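Local coordinates for SM80.1 Vicilin (Solanum melongena, PDB 5VF5), which probably serves as a seed storage protein of the 7S vicilin family, built from two cupin domains, one of which binds a copper ion, at residues Gly221-Glu233 with Ala243-Met255. Numbering follows the deposited sequence.
Sequences GSRFGQFIEASPE and AAVAFMNINQGGM
The torsions of N249 and Q226 bring their amides together: N249 sets CG opposite its backbone N (chi1 -171°), while Q226, modelled in two conformers, in the one described here carries CG beside its own N and then bends at chi2 (87°). In that conformer the two side chains run alongside each other, and N249 ND2 donates to Q226 OE1 at 3.0 Å, in the carbonyl plane of the glutamine; N336 takes the other end of the N249 amide, OD1. Their backbones form a hydrogen-bonded pair as well, with Q226 N to N249 O at 2.8 Å. The I228–F247 and A230–V245 pairs repeat the backbone pairing, and F247 N meets I228 O almost head-on at 2.8 Å. On the other sheet face, the F227 ring reaches A246, whose CB lies 3.7 Å from both CE1 and CZ, and turns an edge to M248 CB. E229 stretches its chain past A244 and ends in a salt bridge to R266. At the turn end, N251 N bonds F224 O from above the carbonyl plane, and N251 ND2 adds a weak bond to R223 O at 2.7 Å. Beyond them, F224 CD1 rests 3.6 Å from G254 CA, in the type II turn N251–G254. With strand axes 4.6 Å apart at 158°, strands 225-230 and 243-250 are antiparallel neighbours; strand 337-344 pairs with the far edge of 243-250, extending the antiparallel sheet of a cupin beta-barrel.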
ATOM      1  N   GLY A 221      13.418   4.037  15.821  1.00 16.22           N
ATOM      2  CA  GLY A 221      14.532   3.776  14.986  1.00 15.31           C
ATOM      3  C   GLY A 221      15.721   3.422  15.791  1.00 15.44           C
ATOM      4  O   GLY A 221      15.763   3.650  17.004  1.00 17.44           O
ATOM      5  N   SER A 222      16.658   2.819  15.089  1.00 13.85           N
ATOM      6  CA  SER A 222      17.962   2.522  15.626  1.00 15.16           C
ATOM      7  C   SER A 222      18.949   2.417  14.475  1.00 15.80           C
ATOM      8  O   SER A 222      18.585   2.655  13.311  1.00 18.51           O
ATOM      9  CB  SER A 222      17.937   1.202  16.351  1.00 15.00           C
ATOM     10  OG  SER A 222      17.885   0.145  15.415  1.00 17.50           O
ATOM     11  N   ARG A 223      20.192   2.043  14.768  1.00 19.14           N
ATOM     12  CA  ARG A 223      21.125   1.922  13.666  1.00 19.94           C
ATOM     13  C   ARG A 223      20.782   0.785  12.697  1.00 21.23           C
ATOM     14  O   ARG A 223      21.410   0.703  11.653  1.00 26.13           O
ATOM     15  CB  ARG A 223      22.557   1.786  14.166  1.00 29.40           C
ATOM     16  CG  ARG A 223      22.903   0.494  14.869  1.00 35.22           C
ATOM     17  CD  ARG A 223      24.315   0.677  15.461  1.00 45.12           C
ATOM     18  NE  ARG A 223      24.827  -0.485  16.184  1.00 58.60           N
ATOM     19  CZ  ARG A 223      25.667  -1.410  15.700  1.00 68.56           C
ATOM     20  NH1 ARG A 223      26.056  -2.413  16.491  1.00 78.68           N
ATOM     21  NH2 ARG A 223      26.122  -1.363  14.445  1.00 80.35           N
ATOM     22  N   PHE A 224      19.829  -0.084  13.060  1.00 16.76           N
ATOM     23  CA  PHE A 224      19.427  -1.182  12.182  1.00 15.87           C
ATOM     24  C   PHE A 224      18.099  -1.008  11.478  1.00 15.79           C
ATOM     25  O   PHE A 224      17.726  -1.884  10.717  1.00 16.97           O
ATOM     26  CB  PHE A 224      19.459  -2.518  12.922  1.00 15.73           C
ATOM     27  CG  PHE A 224      20.840  -3.088  12.986  1.00 21.73           C
ATOM     28  CD1 PHE A 224      21.372  -3.706  11.859  1.00 23.42           C
ATOM     29  CD2 PHE A 224      21.582  -2.977  14.115  1.00 25.11           C
ATOM     30  CE1 PHE A 224      22.673  -4.213  11.869  1.00 26.43           C
ATOM     31  CE2 PHE A 224      22.885  -3.483  14.149  1.00 28.15           C
ATOM     32  CZ  PHE A 224      23.411  -4.115  13.037  1.00 25.19           C
ATOM     33  N   GLY A 225      17.405   0.103  11.691  1.00 14.15           N
ATOM     34  CA  GLY A 225      16.163   0.315  10.956  1.00 15.33           C
ATOM     35  C   GLY A 225      15.364   1.487  11.412  1.00 14.77           C
ATOM     36  O   GLY A 225      15.725   2.149  12.380  1.00 15.65           O
ATOM     37  N   GLN A 226      14.289   1.775  10.660  1.00 14.37           N
ATOM     38  CA  GLN A 226      13.486   2.964  10.857  0.50 16.02           C
ATOM     39  C   GLN A 226      12.003   2.626  10.638  1.00 14.25           C
ATOM     40  O   GLN A 226      11.691   1.882   9.700  1.00 14.28           O
ATOM     41  CB  GLN A 226      13.920   4.025   9.834  0.50 16.47           C
ATOM     42  CG  GLN A 226      15.408   4.411   9.897  0.50 16.15           C
ATOM     43  CD  GLN A 226      16.296   3.501   9.060  0.50 18.54           C
ATOM     44  OE1 GLN A 226      15.943   3.141   7.953  0.50 20.27           O
ATOM     45  NE2 GLN A 226      17.453   3.122   9.598  0.50 21.44           N
ATOM     46  N   PHE A 227      11.128   3.197  11.455  1.00 14.41           N
ATOM     47  CA  PHE A 227       9.692   3.125  11.225  1.00 13.83           C
ATOM     48  C   PHE A 227       9.127   4.528  11.319  1.00 13.65           C
ATOM     49  O   PHE A 227       9.349   5.209  12.324  1.00 14.56           O
ATOM     50  CB  PHE A 227       9.047   2.257  12.291  1.00 15.65           C
ATOM     51  CG  PHE A 227       7.581   2.116  12.125  1.00 13.83           C
ATOM     52  CD1 PHE A 227       7.060   1.109  11.325  1.00 16.43           C
ATOM     53  CD2 PHE A 227       6.705   2.958  12.786  1.00 16.69           C
ATOM     54  CE1 PHE A 227       5.688   0.998  11.174  1.00 14.14           C
ATOM     55  CE2 PHE A 227       5.339   2.846  12.631  1.00 14.54           C
ATOM     56  CZ  PHE A 227       4.820   1.839  11.829  1.00 15.24           C
ATOM     57  N   ILE A 228       8.363   4.952  10.319  1.00 14.42           N
ATOM     58  CA  ILE A 228       7.525   6.132  10.504  1.00 19.48           C
ATOM     59  C   ILE A 228       6.204   5.933   9.834  1.00 12.95           C
ATOM     60  O   ILE A 228       6.081   5.114   8.896  1.00 14.87           O
ATOM     61  CB  ILE A 228       8.172   7.426  10.104  1.00 22.48           C
ATOM     62  CG1 ILE A 228       7.456   8.664  10.756  1.00 28.02           C
ATOM     63  CG2 ILE A 228       8.230   7.512   8.589  1.00 22.99           C
ATOM     64  CD1 ILE A 228       8.149   9.998  10.530  1.00 31.21           C
ATOM     65  N   GLU A 229       5.204   6.590  10.394  1.00 15.52           N
ATOM     66  CA  GLU A 229       3.867   6.381   9.980  1.00 14.07           C
ATOM     67  C   GLU A 229       3.094   7.669   9.912  1.00 12.99           C
ATOM     68  O   GLU A 229       3.244   8.556  10.750  1.00 15.12           O
ATOM     69  CB  GLU A 229       3.256   5.458  11.014  1.00 19.02           C
ATOM     70  CG  GLU A 229       1.804   5.237  10.932  1.00 22.69           C
ATOM     71  CD  GLU A 229       1.359   4.320  12.023  1.00 22.20           C
ATOM     72  OE1 GLU A 229       1.428   3.142  11.774  1.00 22.14           O
ATOM     73  OE2 GLU A 229       0.940   4.794  13.104  1.00 29.22           O
ATOM     74  N   ALA A 230       2.245   7.740   8.901  1.00 13.26           N
ATOM     75  CA  ALA A 230       1.215   8.733   8.783  1.00 14.76           C
ATOM     76  C   ALA A 230      -0.063   8.132   9.355  1.00 13.49           C
ATOM     77  O   ALA A 230      -0.639   7.217   8.762  1.00 14.80           O
ATOM     78  CB  ALA A 230       1.043   9.120   7.320  1.00 17.04           C
ATOM     79  N   SER A 231      -0.467   8.642  10.517  1.00 15.12           N
ATOM     80  CA  SER A 231      -1.627   8.168  11.262  0.70 15.89           C
ATOM     81  C   SER A 231      -2.807   9.081  11.042  1.00 14.18           C
ATOM     82  O   SER A 231      -2.624  10.297  10.814  1.00 14.89           O
ATOM     83  CB  SER A 231      -1.351   8.179  12.772  0.70 19.45           C
ATOM     84  OG  SER A 231      -1.279   9.523  13.281  0.70 22.42           O
ATOM     85  N   PRO A 232      -4.026   8.542  11.145  1.00 14.82           N
ATOM     86  CA  PRO A 232      -5.199   9.414  11.078  1.00 15.74           C
ATOM     87  C   PRO A 232      -5.301  10.375  12.253  1.00 17.13           C
ATOM     88  O   PRO A 232      -6.007  11.360  12.147  1.00 19.83           O
ATOM     89  CB  PRO A 232      -6.372   8.433  11.015  1.00 17.33           C
ATOM     90  CG  PRO A 232      -5.847   7.202  11.679  1.00 17.17           C
ATOM     91  CD  PRO A 232      -4.419   7.139  11.337  1.00 17.38           C
ATOM     92  N   GLU A 233      -4.624  10.084  13.369  1.00 16.99           N
ATOM     93  CA  GLU A 233      -4.589  11.044  14.482  1.00 18.96           C
ATOM     94  C   GLU A 233      -4.006  12.361  13.995  1.00 19.93           C
ATOM     95  O   GLU A 233      -4.478  13.429  14.370  1.00 23.06           O
ATOM     96  CB  GLU A 233      -3.738  10.493  15.632  1.00 23.14           C
ATOM     97  CG  GLU A 233      -4.409   9.482  16.542  1.00 29.09           C
ATOM     98  CD  GLU A 233      -4.237   8.037  16.124  1.00 28.96           C
ATOM     99  OE1 GLU A 233      -3.965   7.795  14.906  1.00 26.10           O
ATOM    100  OE2 GLU A 233      -4.388   7.149  17.009  1.00 23.79           O
ATOM    101  N   ALA A 243      -7.365   4.873   8.061  1.00 12.27           N
ATOM    102  CA  ALA A 243      -6.179   4.213   7.532  1.00 12.42           C
ATOM    103  C   ALA A 243      -4.896   4.908   7.966  1.00 12.89           C
ATOM    104  O   ALA A 243      -4.880   6.111   8.228  1.00 16.61           O
ATOM    105  CB  ALA A 243      -6.257   4.099   6.024  1.00 16.48           C
ATOM    106  N   ALA A 244      -3.814   4.162   7.986  1.00 12.02           N
ATOM    107  CA  ALA A 244      -2.485   4.676   8.162  1.00 11.96           C
ATOM    108  C   ALA A 244      -1.615   4.253   7.009  1.00 10.43           C
ATOM    109  O   ALA A 244      -1.886   3.226   6.342  1.00 11.48           O
ATOM    110  CB  ALA A 244      -1.885   4.173   9.441  1.00 12.38           C
ATOM    111  N   VAL A 245      -0.522   4.971   6.823  1.00 11.12           N
ATOM    112  CA  VAL A 245       0.510   4.572   5.873  1.00 10.32           C
ATOM    113  C   VAL A 245       1.826   4.514   6.622  1.00 12.05           C
ATOM    114  O   VAL A 245       2.268   5.528   7.164  1.00 12.25           O
ATOM    115  CB  VAL A 245       0.641   5.510   4.655  1.00 11.99           C
ATOM    116  CG1 VAL A 245       1.713   4.997   3.736  1.00 13.88           C
ATOM    117  CG2 VAL A 245      -0.710   5.706   3.994  1.00 14.19           C
ATOM    118  N   ALA A 246       2.436   3.342   6.661  1.00 13.56           N
ATOM    119  CA  ALA A 246       3.626   3.095   7.419  1.00 13.85           C
ATOM    120  C   ALA A 246       4.758   2.819   6.421  1.00 12.55           C
ATOM    121  O   ALA A 246       4.594   2.137   5.399  1.00 13.40           O
ATOM    122  CB  ALA A 246       3.457   1.929   8.366  1.00 17.58           C
ATOM    123  N   PHE A 247       5.935   3.299   6.772  1.00 12.16           N
ATOM    124  CA  PHE A 247       7.160   3.055   6.043  1.00 12.36           C
ATOM    125  C   PHE A 247       8.169   2.401   6.983  1.00 13.51           C
ATOM    126  O   PHE A 247       8.501   2.975   8.026  1.00 14.96           O
ATOM    127  CB  PHE A 247       7.723   4.389   5.554  1.00 15.39           C
ATOM    128  CG  PHE A 247       6.766   5.172   4.695  1.00 15.89           C
ATOM    129  CD1 PHE A 247       5.817   6.006   5.255  1.00 15.22           C
ATOM    130  CD2 PHE A 247       6.790   5.006   3.314  1.00 17.13           C
ATOM    131  CE1 PHE A 247       4.951   6.731   4.450  1.00 15.94           C
ATOM    132  CE2 PHE A 247       5.948   5.748   2.485  1.00 15.95           C
ATOM    133  CZ  PHE A 247       4.998   6.588   3.066  1.00 18.16           C
ATOM    134  N   MET A 248       8.603   1.188   6.652  1.00 12.19           N
ATOM    135  CA  MET A 248       9.570   0.489   7.495  1.00 11.77           C
ATOM    136  C   MET A 248      10.747   0.126   6.640  1.00 13.66           C
ATOM    137  O   MET A 248      10.584  -0.456   5.573  1.00 14.50           O
ATOM    138  CB  MET A 248       8.963  -0.743   8.179  1.00 15.28           C
ATOM    139  CG  MET A 248       9.918  -1.448   9.125  1.00 15.57           C
ATOM    140  SD  MET A 248       9.060  -2.529  10.264  0.60 16.38           S
ATOM    141  CE  MET A 248       8.737  -3.842   9.117  0.60 18.73           C
ATOM    142  N   ASN A 249      11.930   0.456   7.149  1.00 13.83           N
ATOM    143  CA  ASN A 249      13.173   0.072   6.548  1.00 14.86           C
ATOM    144  C   ASN A 249      14.000  -0.687   7.571  1.00 15.22           C
ATOM    145  O   ASN A 249      14.189  -0.212   8.696  1.00 16.70           O
ATOM    146  CB  ASN A 249      13.963   1.283   6.049  1.00 18.57           C
ATOM    147  CG  ASN A 249      15.175   0.863   5.218  1.00 23.06           C
ATOM    148  OD1 ASN A 249      15.042   0.176   4.212  1.00 25.20           O
ATOM    149  ND2 ASN A 249      16.344   1.169   5.695  1.00 28.13           N
ATOM    150  N   ILE A 250      14.456  -1.870   7.170  1.00 14.00           N
ATOM    151  CA  ILE A 250      15.373  -2.675   7.978  1.00 14.11           C
ATOM    152  C   ILE A 250      16.707  -2.701   7.211  1.00 15.58           C
ATOM    153  O   ILE A 250      16.781  -3.159   6.045  1.00 16.35           O
ATOM    154  CB  ILE A 250      14.832  -4.092   8.210  1.00 13.78           C
ATOM    155  CG1 ILE A 250      13.420  -4.037   8.832  1.00 12.64           C
ATOM    156  CG2 ILE A 250      15.789  -4.870   9.106  1.00 14.26           C
ATOM    157  CD1 ILE A 250      12.793  -5.365   9.054  1.00 14.11           C
ATOM    158  N   ASN A 251      17.752  -2.219   7.863  1.00 16.25           N
ATOM    159  CA  ASN A 251      19.043  -2.191   7.220  1.00 16.36           C
ATOM    160  C   ASN A 251      19.576  -3.600   6.967  1.00 16.01           C
ATOM    161  O   ASN A 251      19.183  -4.563   7.635  1.00 16.00           O
ATOM    162  CB  ASN A 251      20.013  -1.424   8.083  1.00 18.10           C
ATOM    163  CG  ASN A 251      19.704   0.051   8.194  1.00 26.76           C
ATOM    164  OD1 ASN A 251      19.122   0.654   7.313  1.00 36.11           O
ATOM    165  ND2 ASN A 251      20.188   0.654   9.241  1.00 33.73           N
ATOM    166  N   GLN A 252      20.468  -3.732   5.978  1.00 18.60           N
ATOM    167  CA  GLN A 252      21.002  -5.068   5.676  1.00 19.05           C
ATOM    168  C   GLN A 252      21.606  -5.644   6.928  1.00 21.06           C
ATOM    169  O   GLN A 252      22.219  -4.929   7.733  1.00 22.86           O
ATOM    170  CB  GLN A 252      22.002  -5.055   4.535  1.00 28.04           C
ATOM    171  CG  GLN A 252      23.140  -4.124   4.608  1.00 35.48           C
ATOM    172  CD  GLN A 252      23.906  -4.138   3.245  1.00 53.86           C
ATOM    173  OE1 GLN A 252      24.501  -5.167   2.849  1.00 67.09           O
ATOM    174  NE2 GLN A 252      23.826  -3.025   2.505  1.00 64.83           N
ATOM    175  N   GLY A 253      21.356  -6.927   7.142  1.00 22.42           N
ATOM    176  CA  GLY A 253      21.817  -7.608   8.335  1.00 22.88           C
ATOM    177  C   GLY A 253      21.014  -7.287   9.587  1.00 23.20           C
ATOM    178  O   GLY A 253      21.400  -7.716  10.684  1.00 27.03           O
ATOM    179  N   GLY A 254      19.897  -6.576   9.442  1.00 16.27           N
ATOM    180  CA  GLY A 254      19.080  -6.238  10.585  1.00 14.96           C
ATOM    181  C   GLY A 254      17.825  -7.049  10.694  1.00 14.52           C
ATOM    182  O   GLY A 254      17.483  -7.845   9.805  1.00 14.92           O
ATOM    183  N   MET A 255      17.123  -6.802  11.800  1.00 13.33           N
ATOM    184  CA  MET A 255      15.793  -7.366  12.031  1.00 12.60           C
ATOM    185  C   MET A 255      14.988  -6.367  12.814  1.00 12.89           C
ATOM    186  O   MET A 255      15.533  -5.571  13.550  1.00 13.64           O
ATOM    187  CB  MET A 255      15.840  -8.691  12.784  1.00 14.32           C
ATOM    188  CG  MET A 255      16.397  -8.579  14.194  1.00 14.37           C
ATOM    189  SD  MET A 255      16.485 -10.139  15.111  1.00 15.91           S
ATOM    190  CE  MET A 255      14.772 -10.516  15.389  1.00 16.17           C
TER